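Local coordinates for protein saframycin Mx1 synthetase B (Legionella pneumophila subsp. pneumophila, PDB 3KXW) that is a fatty acid AMP ligase of the ANL superfamily of AMP-binding enzymes and holds 5'-O-[(S)-(dodecanoyloxy)(hydroxy)phosphoryl]adenosine in its pocket, at residues 381-386 against 444-449; 347-352 against 370-375; 22-27 against 41-46; 49-54 against 85-90. All coordinates share one frame; numbering follows the deposited sequence.

Contact 1. Residues 381-386 against 444-449; sequences QEVKII and GFLHEN
Ile385 carries the apolar part of this contact, meeting Leu446 through its longer branch: Ile385 CG1 lies 3.8 Å from Leu446 CG, and the two side chains pass each other at a slant. With chi1 at -49°, CG1 stands beside the backbone N of Ile385 and opposite its carbonyl carbon, while CG2 is turned the other way, beside the carbonyl carbon. Ile385 CD1 continues to the backbone of Phe445, 4.1 Å from its CA, and Val383 adds a looser touch, its CG1 lying 4.4 Å from Leu446 CD1.

Side chain against backbone is the second kind of approach. Ile385 CG2, and more loosely CD1, rest on the carbonyl of Gly444, with CG2 3.4 Å from Gly444 O, and Leu446 CD1 lies 4.0 Å from Val383 O. No hydrogen bond joins the two segments, and the strand axes come no nearer than 7.3 Å at 116° between their directions, evidence that 382-386 and 444-447 meet by packing and not as paired neighbours.

Both strands belong to one antiparallel sheet, in which each pairs with strand 400-405. Ile402 of that strand touches Ile385, Leu451 of strand 450-456 packs on both Ile385 and Leu446, and strand 335-338 reaches Val383 through Val336 and Thr337.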
loop_
_atom_site.group_PDB
_atom_site.type_symbol
_atom_site.label_atom_id
_atom_site.label_comp_id
_atom_site.label_asym_id
_atom_site.label_seq_id
_atom_site.Cartn_x
_atom_site.Cartn_y
_atom_site.Cartn_z
ATOM N N GLN A 381 3.043 -15.578 -10.269
ATOM C CA GLN A 381 2.346 -16.677 -9.629
ATOM C C GLN A 381 1.391 -17.227 -10.673
ATOM O O GLN A 381 1.037 -16.519 -11.599
ATOM C CB GLN A 381 1.564 -16.205 -8.401
ATOM C CG GLN A 381 2.460 -15.533 -7.355
ATOM C CD GLN A 381 1.765 -15.323 -6.019
ATOM O OE1 GLN A 381 1.016 -16.187 -5.534
ATOM N NE2 GLN A 381 2.000 -14.168 -5.425
ATOM N N GLU A 382 0.974 -18.486 -10.535
ATOM C CA GLU A 382 -0.026 -19.028 -11.460
ATOM C C GLU A 382 -1.347 -18.254 -11.346
ATOM O O GLU A 382 -1.871 -18.081 -10.243
ATOM C CB GLU A 382 -0.268 -20.521 -11.222
ATOM C CG GLU A 382 -1.493 -21.050 -12.025
ATOM C CD GLU A 382 -1.839 -22.520 -11.723
ATOM O OE1 GLU A 382 -0.931 -23.280 -11.328
ATOM O OE2 GLU A 382 -3.016 -22.906 -11.889
ATOM N N VAL A 383 -1.890 -17.815 -12.486
ATOM C CA VAL A 383 -3.132 -17.038 -12.531
ATOM C C VAL A 383 -4.147 -17.735 -13.443
ATOM O O VAL A 383 -3.827 -18.070 -14.582
ATOM C CB VAL A 383 -2.887 -15.615 -13.108
ATOM C CG1 VAL A 383 -4.219 -14.941 -13.481
ATOM C CG2 VAL A 383 -2.105 -14.766 -12.128
ATOM N N LYS A 384 -5.342 -18.003 -12.935
ATOM C CA LYS A 384 -6.444 -18.478 -13.762
ATOM C C LYS A 384 -7.613 -17.500 -13.740
ATOM O O LYS A 384 -7.885 -16.871 -12.722
ATOM C CB LYS A 384 -6.924 -19.863 -13.296
ATOM C CG LYS A 384 -6.015 -20.981 -13.742
ATOM C CD LYS A 384 -6.629 -22.331 -13.417
ATOM C CE LYS A 384 -5.685 -23.478 -13.789
ATOM N NZ LYS A 384 -5.103 -23.257 -15.124
ATOM N N ILE A 385 -8.301 -17.359 -14.867
ATOM C CA ILE A 385 -9.487 -16.522 -14.922
ATOM C C ILE A 385 -10.672 -17.470 -14.872
ATOM O O ILE A 385 -10.879 -18.270 -15.789
ATOM C CB ILE A 385 -9.557 -15.644 -16.199
ATOM C CG1 ILE A 385 -8.246 -14.892 -16.437
ATOM C CG2 ILE A 385 -10.727 -14.663 -16.112
ATOM C CD1 ILE A 385 -7.908 -13.845 -15.332
ATOM N N ILE A 386 -11.429 -17.385 -13.785
ATOM C CA ILE A 386 -12.502 -18.317 -13.501
ATOM C C ILE A 386 -13.815 -17.563 -13.273
ATOM O O ILE A 386 -13.847 -16.586 -12.529
ATOM C CB ILE A 386 -12.195 -19.120 -12.218
ATOM C CG1 ILE A 386 -10.822 -19.807 -12.289
ATOM C CG2 ILE A 386 -13.319 -20.109 -11.914
ATOM C CD1 ILE A 386 -10.686 -20.880 -13.372
ATOM N N GLY A 444 -10.806 -9.640 -14.228
ATOM C CA GLY A 444 -9.903 -9.279 -15.307
ATOM C C GLY A 444 -9.910 -10.358 -16.370
ATOM O O GLY A 444 -10.708 -11.284 -16.335
ATOM N N PHE A 445 -8.973 -10.241 -17.292
ATOM C CA PHE A 445 -8.848 -11.206 -18.349
ATOM C C PHE A 445 -7.397 -11.350 -18.766
ATOM O O PHE A 445 -6.598 -10.454 -18.567
ATOM C CB PHE A 445 -9.738 -10.804 -19.537
ATOM C CG PHE A 445 -9.347 -9.496 -20.206
ATOM C CD1 PHE A 445 -8.509 -9.481 -21.315
ATOM C CD2 PHE A 445 -9.852 -8.292 -19.745
ATOM C CE1 PHE A 445 -8.163 -8.274 -21.953
ATOM C CE2 PHE A 445 -9.508 -7.088 -20.360
ATOM C CZ PHE A 445 -8.663 -7.088 -21.477
ATOM N N LEU A 446 -7.073 -12.500 -19.346
ATOM C CA LEU A 446 -5.746 -12.747 -19.895
ATOM C C LEU A 446 -5.787 -12.547 -21.405
ATOM O O LEU A 446 -6.698 -13.032 -22.085
ATOM C CB LEU A 446 -5.306 -14.177 -19.588
ATOM C CG LEU A 446 -4.848 -14.401 -18.126
ATOM C CD1 LEU A 446 -4.686 -15.885 -17.771
ATOM C CD2 LEU A 446 -3.542 -13.666 -17.856
ATOM N N HIS A 447 -4.788 -11.847 -21.915
ATOM C CA HIS A 447 -4.645 -11.647 -23.345
ATOM C C HIS A 447 -3.177 -11.809 -23.720
ATOM O O HIS A 447 -2.326 -11.045 -23.268
ATOM C CB HIS A 447 -5.159 -10.255 -23.717
ATOM C CG HIS A 447 -5.021 -9.929 -25.176
ATOM N ND1 HIS A 447 -5.989 -10.253 -26.102
ATOM C CD2 HIS A 447 -4.040 -9.296 -25.864
ATOM C CE1 HIS A 447 -5.604 -9.849 -27.300
ATOM N NE2 HIS A 447 -4.425 -9.263 -27.183
ATOM N N GLU A 448 -2.865 -12.809 -24.534
ATOM C CA GLU A 448 -1.465 -13.070 -24.903
ATOM C C GLU A 448 -0.564 -13.126 -23.667
ATOM O O GLU A 448 0.526 -12.523 -23.603
ATOM C CB GLU A 448 -0.995 -12.042 -25.919
ATOM C CG GLU A 448 -2.007 -11.957 -27.054
ATOM C CD GLU A 448 -1.529 -11.182 -28.251
ATOM O OE1 GLU A 448 -0.568 -10.399 -28.127
ATOM O OE2 GLU A 448 -2.145 -11.351 -29.330
ATOM N N ASN A 449 -1.061 -13.889 -22.700
ATOM C CA ASN A 449 -0.410 -14.166 -21.431
ATOM C C ASN A 449 -0.104 -12.930 -20.609
ATOM O O ASN A 449 0.856 -12.913 -19.841
ATOM C CB ASN A 449 0.838 -15.031 -21.609
ATOM C CG ASN A 449 1.265 -15.709 -20.302
ATOM O OD1 ASN A 449 0.428 -16.202 -19.533
ATOM N ND2 ASN A 449 2.563 -15.732 -20.048
#

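Contact 2. Residues 347-352 against 370-375; sequences TLTLAK and SYKLVS
Leu348 and Leu373 exchange a reciprocal pair of backbone hydrogen bonds, Leu348 N to Leu373 O at 2.9 Å and Leu373 N to Leu348 O at 2.8 Å. Leu350 and Tyr371 form the next such pair, with Leu350 N to Tyr371 O at 2.8 Å and Tyr371 N to Leu350 O at 3.0 Å. Between and beside them, Thr349 with Lys372 and Thr347 with Val374 are non-hydrogen-bonded pairs. On the face that carries these threonines, a water links Thr347 OG1 to Lys372 NZ, from which it accepts at 3.1 Å. Thr349 OG1 is hydrogen-bonded to Asp365 OD2, and its CG2 lies 3.6 Å from Ser370 CB.

The other face, with Leu348, Leu350, Tyr371 and Leu373, is mainly apolar and aromatic. Tyr371 CG sits between its backbone N and carbonyl carbon (chi1 60°), which swings the ring over Leu350; Leu350 CB lies over one ring face, 4.1 Å from the centroid and displaced toward the rim, a CH-pi contact. Leu350 CD1 then meets Leu373 CD1 at 3.7 Å, the two leucines crossing at about a right angle.

His498 stacks on the Tyr371 ring. The alternating hydrogen-bonded and non-hydrogen-bonded pairs, with strand directions 148° apart, define a twisted two-stranded antiparallel sheet.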
loop_
_atom_site.group_PDB
_atom_site.type_symbol
_atom_site.label_atom_id
_atom_site.label_comp_id
_atom_site.label_asym_id
_atom_site.label_seq_id
_atom_site.Cartn_x
_atom_site.Cartn_y
_atom_site.Cartn_z
ATOM N N THR A 347 -0.850 -1.986 -23.769
ATOM C CA THR A 347 -2.202 -1.513 -23.522
ATOM C C THR A 347 -3.171 -2.161 -24.510
ATOM O O THR A 347 -2.763 -2.662 -25.560
ATOM C CB THR A 347 -2.331 0.043 -23.578
ATOM O OG1 THR A 347 -2.149 0.516 -24.919
ATOM C CG2 THR A 347 -1.309 0.714 -22.652
ATOM N N LEU A 348 -4.448 -2.183 -24.150
ATOM C CA LEU A 348 -5.497 -2.600 -25.085
ATOM C C LEU A 348 -6.589 -1.556 -25.150
ATOM O O LEU A 348 -6.844 -0.849 -24.179
ATOM C CB LEU A 348 -6.105 -3.926 -24.656
ATOM C CG LEU A 348 -5.221 -5.153 -24.838
ATOM C CD1 LEU A 348 -5.881 -6.329 -24.108
ATOM C CD2 LEU A 348 -5.018 -5.425 -26.327
ATOM N N THR A 349 -7.236 -1.449 -26.304
ATOM C CA THR A 349 -8.302 -0.484 -26.468
ATOM C C THR A 349 -9.617 -1.217 -26.534
ATOM O O THR A 349 -9.837 -2.033 -27.431
ATOM C CB THR A 349 -8.123 0.344 -27.744
ATOM O OG1 THR A 349 -6.832 0.972 -27.729
ATOM C CG2 THR A 349 -9.210 1.399 -27.842
ATOM N N LEU A 350 -10.482 -0.960 -25.563
ATOM C CA LEU A 350 -11.780 -1.600 -25.545
ATOM C C LEU A 350 -12.839 -0.651 -26.088
ATOM O O LEU A 350 -12.731 0.578 -25.950
ATOM C CB LEU A 350 -12.182 -2.040 -24.136
ATOM C CG LEU A 350 -11.213 -2.797 -23.224
ATOM C CD1 LEU A 350 -11.972 -3.760 -22.323
ATOM C CD2 LEU A 350 -10.107 -3.508 -23.984
ATOM N N ALA A 351 -13.875 -1.235 -26.684
ATOM C CA ALA A 351 -15.033 -0.487 -27.167
ATOM C C ALA A 351 -15.892 0.048 -26.027
ATOM O O ALA A 351 -15.938 -0.533 -24.943
ATOM C CB ALA A 351 -15.882 -1.377 -28.088
ATOM N N LYS A 352 -16.611 1.138 -26.277
ATOM C CA LYS A 352 -17.528 1.662 -25.274
ATOM C C LYS A 352 -18.551 0.606 -24.885
ATOM O O LYS A 352 -18.898 0.447 -23.715
ATOM C CB LYS A 352 -18.258 2.896 -25.790
ATOM C CG LYS A 352 -19.094 3.557 -24.702
ATOM C CD LYS A 352 -20.082 4.568 -25.261
ATOM C CE LYS A 352 -20.910 5.190 -24.140
ATOM N NZ LYS A 352 -21.638 4.156 -23.325
ATOM N N SER A 370 -14.017 4.780 -27.045
ATOM C CA SER A 370 -13.071 3.718 -26.696
ATOM C C SER A 370 -12.236 4.128 -25.481
ATOM O O SER A 370 -12.108 5.315 -25.183
ATOM C CB SER A 370 -12.149 3.426 -27.875
ATOM O OG SER A 370 -11.267 4.510 -28.110
ATOM N N TYR A 371 -11.668 3.147 -24.783
ATOM C CA TYR A 371 -10.813 3.426 -23.635
ATOM C C TYR A 371 -9.690 2.412 -23.565
ATOM O O TYR A 371 -9.796 1.330 -24.128
ATOM C CB TYR A 371 -11.607 3.448 -22.325
ATOM C CG TYR A 371 -12.340 2.177 -21.954
ATOM C CD1 TYR A 371 -11.859 1.336 -20.953
ATOM C CD2 TYR A 371 -13.532 1.826 -22.586
ATOM C CE1 TYR A 371 -12.538 0.175 -20.597
ATOM C CE2 TYR A 371 -14.216 0.680 -22.240
ATOM C CZ TYR A 371 -13.717 -0.147 -21.249
ATOM O OH TYR A 371 -14.408 -1.286 -20.911
ATOM N N LYS A 372 -8.611 2.764 -22.879
ATOM C CA LYS A 372 -7.432 1.919 -22.848
ATOM C C LYS A 372 -7.291 1.258 -21.483
ATOM O O LYS A 372 -7.508 1.899 -20.454
ATOM C CB LYS A 372 -6.177 2.733 -23.146
ATOM C CG LYS A 372 -6.064 3.293 -24.570
ATOM C CD LYS A 372 -4.604 3.386 -24.977
ATOM C CE LYS A 372 -4.355 4.546 -25.922
ATOM N NZ LYS A 372 -2.885 4.689 -26.201
ATOM N N LEU A 373 -6.931 -0.022 -21.484
ATOM C CA LEU A 373 -6.569 -0.713 -20.263
ATOM C C LEU A 373 -5.084 -1.005 -20.338
ATOM O O LEU A 373 -4.559 -1.289 -21.422
ATOM C CB LEU A 373 -7.340 -2.019 -20.108
ATOM C CG LEU A 373 -8.850 -1.940 -19.895
ATOM C CD1 LEU A 373 -9.413 -3.338 -19.713
ATOM C CD2 LEU A 373 -9.204 -1.046 -18.706
ATOM N N VAL A 374 -4.416 -0.931 -19.189
ATOM C CA VAL A 374 -2.990 -1.175 -19.112
ATOM C C VAL A 374 -2.766 -2.602 -18.667
ATOM O O VAL A 374 -3.448 -3.086 -17.765
ATOM C CB VAL A 374 -2.311 -0.250 -18.091
ATOM C CG1 VAL A 374 -0.839 -0.603 -17.955
ATOM C CG2 VAL A 374 -2.478 1.230 -18.503
ATOM N N SER A 375 -1.811 -3.275 -19.291
ATOM C CA SER A 375 -1.426 -4.603 -18.839
ATOM C C SER A 375 -0.747 -4.559 -17.465
ATOM O O SER A 375 0.137 -3.746 -17.256
ATOM C CB SER A 375 -0.450 -5.235 -19.816
ATOM O OG SER A 375 0.022 -6.467 -19.308
HETATM O O HOH W 1 -0.595 2.670 -25.627
#

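Contact 3. Residues 22-27 against 41-46; sequences LHSPNK and MTYEQL
Thr42 OG1 is held between its own backbone N and carbonyl carbon by a chi1 of 61°, while CG2, opposite the carbonyl carbon, is directed at the turn 24-27 and lies 3.6 Å from Asn26 O. Thr42 is the N-cap residue of helix 43-59, and this rotation lets OG1 accept from Gln45 N; Gln45 OE1 in turn accepts from Thr42 N at 3.0 Å, in the carboxamide plane and on a lone pair. Together the two bonds form a capping box. It packs against a type I beta turn from Ser24 to Lys27, closed by Lys27 N to Ser24 O, which follows the end of helix 13-23.

The turn supplies carbonyls to the first amides of the capped helix. Glu44 N donates to Pro25 O at 2.9 Å, in the carbonyl plane and on a lone pair, with a C=O...N angle of 130°. Tyr43 N reaches Lys27 O at 3.1 Å, approaching almost head-on to the carbonyl. These acceptors serve amides that the first helical turn leaves without an i-4 partner.

Beside these backbone bonds, Lys27 and Tyr43 run side by side in the same direction, Lys27 CD lying 4.1 Å from Tyr43 CE1; Tyr43 OH is hydrogen-bonded to Ile231 O. Pro25 packs against the Glu44 side chain, 3.7 Å between their CB atoms. Outside lies a hydrated rim: one water donates to Asn26 OD1 and Glu44 OE2, and a second donates to Asn26 OD1 while accepting from Thr42 OG1 at 2.8 Å.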
loop_
_atom_site.group_PDB
_atom_site.type_symbol
_atom_site.label_atom_id
_atom_site.label_comp_id
_atom_site.label_asym_id
_atom_site.label_seq_id
_atom_site.Cartn_x
_atom_site.Cartn_y
_atom_site.Cartn_z
ATOM N N LEU A 22 27.278 -11.864 8.817
ATOM C CA LEU A 22 28.603 -12.504 8.897
ATOM C C LEU A 22 29.451 -12.269 7.657
ATOM O O LEU A 22 30.661 -12.070 7.768
ATOM C CB LEU A 22 28.475 -14.009 9.114
ATOM C CG LEU A 22 27.707 -14.470 10.330
ATOM C CD1 LEU A 22 27.806 -15.969 10.423
ATOM C CD2 LEU A 22 28.258 -13.791 11.602
ATOM N N HIS A 23 28.831 -12.331 6.478
ATOM C CA HIS A 23 29.553 -12.162 5.221
ATOM C C HIS A 23 29.895 -10.699 4.977
ATOM O O HIS A 23 30.940 -10.381 4.401
ATOM C CB HIS A 23 28.721 -12.630 4.018
ATOM C CG HIS A 23 28.702 -14.113 3.806
ATOM N ND1 HIS A 23 28.397 -15.012 4.806
ATOM C CD2 HIS A 23 28.882 -14.850 2.684
ATOM C CE1 HIS A 23 28.426 -16.240 4.320
ATOM N NE2 HIS A 23 28.717 -16.170 3.034
ATOM N N SER A 24 28.995 -9.806 5.375
ATOM C CA SER A 24 29.178 -8.388 5.057
ATOM C C SER A 24 28.618 -7.496 6.161
ATOM O O SER A 24 27.646 -6.773 5.955
ATOM C CB SER A 24 28.529 -8.057 3.712
ATOM O OG SER A 24 27.124 -8.239 3.770
ATOM N N PRO A 25 29.251 -7.537 7.336
ATOM C CA PRO A 25 28.764 -6.829 8.524
ATOM C C PRO A 25 28.603 -5.349 8.256
ATOM O O PRO A 25 27.645 -4.765 8.756
ATOM C CB PRO A 25 29.887 -7.012 9.556
ATOM C CG PRO A 25 30.992 -7.786 8.863
ATOM C CD PRO A 25 30.475 -8.320 7.582
ATOM N N ASN A 26 29.522 -4.742 7.505
ATOM C CA ASN A 26 29.475 -3.286 7.306
ATOM C C ASN A 26 28.717 -2.807 6.073
ATOM O O ASN A 26 28.685 -1.607 5.802
ATOM C CB ASN A 26 30.881 -2.670 7.311
ATOM C CG ASN A 26 31.565 -2.772 8.675
ATOM O OD1 ASN A 26 30.913 -2.847 9.722
ATOM N ND2 ASN A 26 32.900 -2.776 8.661
ATOM N N LYS A 27 28.118 -3.731 5.334
ATOM C CA LYS A 27 27.293 -3.369 4.185
ATOM C C LYS A 27 26.063 -2.590 4.665
ATOM O O LYS A 27 25.328 -3.042 5.546
ATOM C CB LYS A 27 26.867 -4.607 3.387
ATOM C CG LYS A 27 26.131 -4.313 2.065
ATOM C CD LYS A 27 25.640 -5.588 1.359
ATOM C CE LYS A 27 26.766 -6.294 0.631
ATOM N NZ LYS A 27 26.358 -7.591 -0.026
HETATM N N MSE A 41 21.566 1.864 8.906
HETATM C CA MSE A 41 22.039 0.697 9.647
HETATM C C MSE A 41 22.615 -0.342 8.714
HETATM O O MSE A 41 22.123 -0.556 7.602
HETATM C CB MSE A 41 20.959 0.082 10.554
HETATM C CG MSE A 41 19.699 -0.369 9.872
HETATM SE SE MSE A 41 18.551 -1.241 11.239
HETATM C CE MSE A 41 19.436 -0.488 12.821
ATOM N N THR A 42 23.696 -0.952 9.167
ATOM C CA THR A 42 24.377 -1.981 8.408
ATOM C C THR A 42 23.733 -3.320 8.743
ATOM O O THR A 42 22.897 -3.392 9.633
ATOM C CB THR A 42 25.846 -2.043 8.807
ATOM O OG1 THR A 42 25.931 -2.367 10.194
ATOM C CG2 THR A 42 26.517 -0.682 8.573
ATOM N N TYR A 43 24.108 -4.382 8.024
ATOM C CA TYR A 43 23.624 -5.716 8.393
ATOM C C TYR A 43 24.045 -6.117 9.811
ATOM O O TYR A 43 23.251 -6.650 10.580
ATOM C CB TYR A 43 24.071 -6.757 7.366
ATOM C CG TYR A 43 23.129 -6.826 6.181
ATOM C CD1 TYR A 43 23.386 -6.125 5.020
ATOM C CD2 TYR A 43 21.984 -7.577 6.242
ATOM C CE1 TYR A 43 22.512 -6.178 3.941
ATOM C CE2 TYR A 43 21.104 -7.646 5.169
ATOM C CZ TYR A 43 21.380 -6.940 4.022
ATOM O OH TYR A 43 20.498 -6.983 2.961
ATOM N N GLU A 44 25.295 -5.845 10.175
ATOM C CA GLU A 44 25.728 -6.170 11.535
ATOM C C GLU A 44 24.799 -5.521 12.550
ATOM O O GLU A 44 24.389 -6.150 13.522
ATOM C CB GLU A 44 27.170 -5.712 11.764
ATOM C CG GLU A 44 27.660 -5.817 13.196
ATOM C CD GLU A 44 29.109 -5.391 13.307
ATOM O OE1 GLU A 44 29.359 -4.209 13.594
ATOM O OE2 GLU A 44 29.998 -6.232 13.067
ATOM N N GLN A 45 24.470 -4.257 12.329
ATOM C CA GLN A 45 23.618 -3.523 13.276
ATOM C C GLN A 45 22.181 -4.058 13.317
ATOM O O GLN A 45 21.597 -4.266 14.395
ATOM C CB GLN A 45 23.602 -2.031 12.942
ATOM C CG GLN A 45 24.924 -1.302 13.205
ATOM C CD GLN A 45 24.860 0.160 12.774
ATOM O OE1 GLN A 45 24.551 0.466 11.624
ATOM N NE2 GLN A 45 25.151 1.069 13.709
ATOM N N LEU A 46 21.608 -4.264 12.136
ATOM C CA LEU A 46 20.264 -4.810 12.046
ATOM C C LEU A 46 20.157 -6.148 12.796
ATOM O O LEU A 46 19.252 -6.368 13.602
ATOM C CB LEU A 46 19.893 -4.968 10.570
ATOM C CG LEU A 46 18.530 -5.549 10.227
ATOM C CD1 LEU A 46 17.413 -4.709 10.832
ATOM C CD2 LEU A 46 18.361 -5.711 8.701
HETATM O O HOH W 2 28.532 -2.134 11.171
HETATM O O HOH W 3 32.024 -4.687 11.349
#

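Contact 4. Residues 49-54 against 85-90; sequences HAKAIA and CLYAGC
Tyr87 lays one face of its ring on Ala50 in this helix-helix packing between 43-59 and the C-terminal end of 76-87, where the tyrosine makes most of the side-chain contacts. Its chi1 of -84° places CG beside the backbone N and opposite the carbonyl carbon, carrying the ring across to helix 43-59. Ala50 CB stands over the ring centre, 3.7 Å from the centroid and only 11° off the normal, a CH-pi contact of near-axial geometry.

Lys51 meets the same ring obliquely. With CG beside its backbone N and the chain extended beyond, Lys51 brings CG to 3.7 Å from Tyr87 CE2 and runs slantwise past the ring. The polar ends of Lys51 and Tyr87 converge on one residue, Asp47, one turn before Lys51 in helix 43-59: Lys51 NZ forms a salt bridge to its OD2, and Tyr87 OH a hydrogen bond to its OD1. These two attachments should help to fix the position of the phenol OH and the orientation of the Asp47 carboxylate.

The helix 76-87 finishes in a Schellman motif. Gly89 has positive phi (71°), and Gly89 N to Leu86 O and Cys90 N to Cys85 O are the two bonds back into the last turn. Trp159 meets the Tyr87 ring and also bonds to Tyr87 O, while Val14, Val17 and Arg18 of helix 13-23 touch the tyrosine as well. At the foot of the tyrosine side chain the packing is methyl against methylene and methyl: Ala54 CB lies 3.6 Å from Tyr87 CB and 3.9 Å from Ala88 CB.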
loop_
_atom_site.group_PDB
_atom_site.type_symbol
_atom_site.label_atom_id
_atom_site.label_comp_id
_atom_site.label_asym_id
_atom_site.label_seq_id
_atom_site.Cartn_x
_atom_site.Cartn_y
_atom_site.Cartn_z
ATOM N N HIS A 49 20.467 -5.463 16.691
ATOM C CA HIS A 49 19.201 -4.926 17.213
ATOM C C HIS A 49 18.098 -5.979 17.272
ATOM O O HIS A 49 17.413 -6.108 18.277
ATOM C CB HIS A 49 18.732 -3.696 16.414
ATOM C CG HIS A 49 19.483 -2.449 16.758
ATOM N ND1 HIS A 49 19.259 -1.747 17.922
ATOM C CD2 HIS A 49 20.474 -1.794 16.110
ATOM C CE1 HIS A 49 20.073 -0.707 17.973
ATOM N NE2 HIS A 49 20.827 -0.715 16.890
ATOM N N ALA A 50 17.944 -6.746 16.193
ATOM C CA ALA A 50 16.963 -7.829 16.152
ATOM C C ALA A 50 17.164 -8.843 17.271
ATOM O O ALA A 50 16.199 -9.275 17.929
ATOM C CB ALA A 50 16.963 -8.513 14.768
ATOM N N LYS A 51 18.418 -9.231 17.500
ATOM C CA LYS A 51 18.730 -10.148 18.599
ATOM C C LYS A 51 18.398 -9.558 19.961
ATOM O O LYS A 51 17.817 -10.249 20.810
ATOM C CB LYS A 51 20.204 -10.571 18.555
ATOM C CG LYS A 51 20.517 -11.467 17.364
ATOM C CD LYS A 51 22.013 -11.512 17.050
ATOM C CE LYS A 51 22.380 -12.825 16.383
ATOM N NZ LYS A 51 23.685 -12.732 15.695
ATOM N N ALA A 52 18.762 -8.291 20.168
ATOM C CA ALA A 52 18.466 -7.604 21.426
ATOM C C ALA A 52 16.959 -7.550 21.692
ATOM O O ALA A 52 16.495 -7.773 22.815
ATOM C CB ALA A 52 19.061 -6.192 21.413
ATOM N N ILE A 53 16.193 -7.239 20.652
ATOM C CA ILE A 53 14.749 -7.141 20.801
ATOM C C ILE A 53 14.145 -8.512 21.031
ATOM O O ILE A 53 13.276 -8.680 21.898
ATOM C CB ILE A 53 14.112 -6.454 19.570
ATOM C CG1 ILE A 53 14.530 -4.986 19.553
ATOM C CG2 ILE A 53 12.579 -6.646 19.558
ATOM C CD1 ILE A 53 14.392 -4.305 18.179
ATOM N N ALA A 54 14.613 -9.507 20.282
ATOM C CA ALA A 54 14.131 -10.871 20.492
ATOM C C ALA A 54 14.440 -11.374 21.915
ATOM O O ALA A 54 13.623 -12.061 22.535
ATOM C CB ALA A 54 14.689 -11.831 19.415
ATOM N N CYS A 85 10.864 -9.441 16.214
ATOM C CA CYS A 85 9.749 -10.386 16.376
ATOM C C CYS A 85 10.048 -11.699 15.682
ATOM O O CYS A 85 9.851 -12.771 16.248
ATOM C CB CYS A 85 8.430 -9.834 15.823
ATOM S SG CYS A 85 7.734 -8.511 16.777
ATOM N N LEU A 86 10.502 -11.627 14.437
ATOM C CA LEU A 86 10.777 -12.846 13.701
ATOM C C LEU A 86 11.865 -13.696 14.375
ATOM O O LEU A 86 11.756 -14.921 14.426
ATOM C CB LEU A 86 11.178 -12.559 12.239
ATOM C CG LEU A 86 10.177 -11.822 11.343
ATOM C CD1 LEU A 86 10.477 -12.021 9.864
ATOM C CD2 LEU A 86 8.753 -12.174 11.672
ATOM N N TYR A 87 12.927 -13.046 14.847
ATOM C CA TYR A 87 13.997 -13.759 15.538
ATOM C C TYR A 87 13.506 -14.472 16.790
ATOM O O TYR A 87 14.115 -15.439 17.209
ATOM C CB TYR A 87 15.106 -12.815 15.963
ATOM C CG TYR A 87 16.159 -12.473 14.922
ATOM C CD1 TYR A 87 15.824 -11.953 13.676
ATOM C CD2 TYR A 87 17.510 -12.604 15.230
ATOM C CE1 TYR A 87 16.824 -11.594 12.752
ATOM C CE2 TYR A 87 18.510 -12.265 14.312
ATOM C CZ TYR A 87 18.161 -11.750 13.084
ATOM O OH TYR A 87 19.188 -11.406 12.212
ATOM N N ALA A 88 12.441 -13.970 17.402
ATOM C CA ALA A 88 11.858 -14.629 18.573
ATOM C C ALA A 88 10.825 -15.697 18.205
ATOM O O ALA A 88 10.258 -16.345 19.085
ATOM C CB ALA A 88 11.238 -13.595 19.500
ATOM N N GLY A 89 10.575 -15.882 16.916
ATOM C CA GLY A 89 9.534 -16.787 16.462
ATOM C C GLY A 89 8.131 -16.265 16.737
ATOM O O GLY A 89 7.156 -17.016 16.669
ATOM N N CYS A 90 8.028 -14.978 17.046
ATOM C CA CYS A 90 6.736 -14.356 17.299
ATOM C C CYS A 90 6.137 -13.828 15.996
ATOM O O CYS A 90 6.857 -13.582 15.030
ATOM C CB CYS A 90 6.878 -13.220 18.327
ATOM S SG CYS A 90 7.412 -13.817 19.983
#

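In the fold
From the N terminus, contact 3 closes first, bringing the turn after helix 13-23 back to the start of helix 43-59 around the hairpin of strands 28-34 and 37-42. Contact 4 begins farther along that helix and joins it to the end of helix 76-87; the two contacts touch where Met41 CE meets His49 CD2 at 3.7 Å. Much later, contact 2 closes a loop with no helix or strand inside it, and contact 1 then spans 386 to 444. All four loops lie in series, none nested or crossed. Phe445 packs on Leu348 and Leu373, joining contacts 1 and 2, whereas the centres of contacts 2 and 3 are about 48 Å apart.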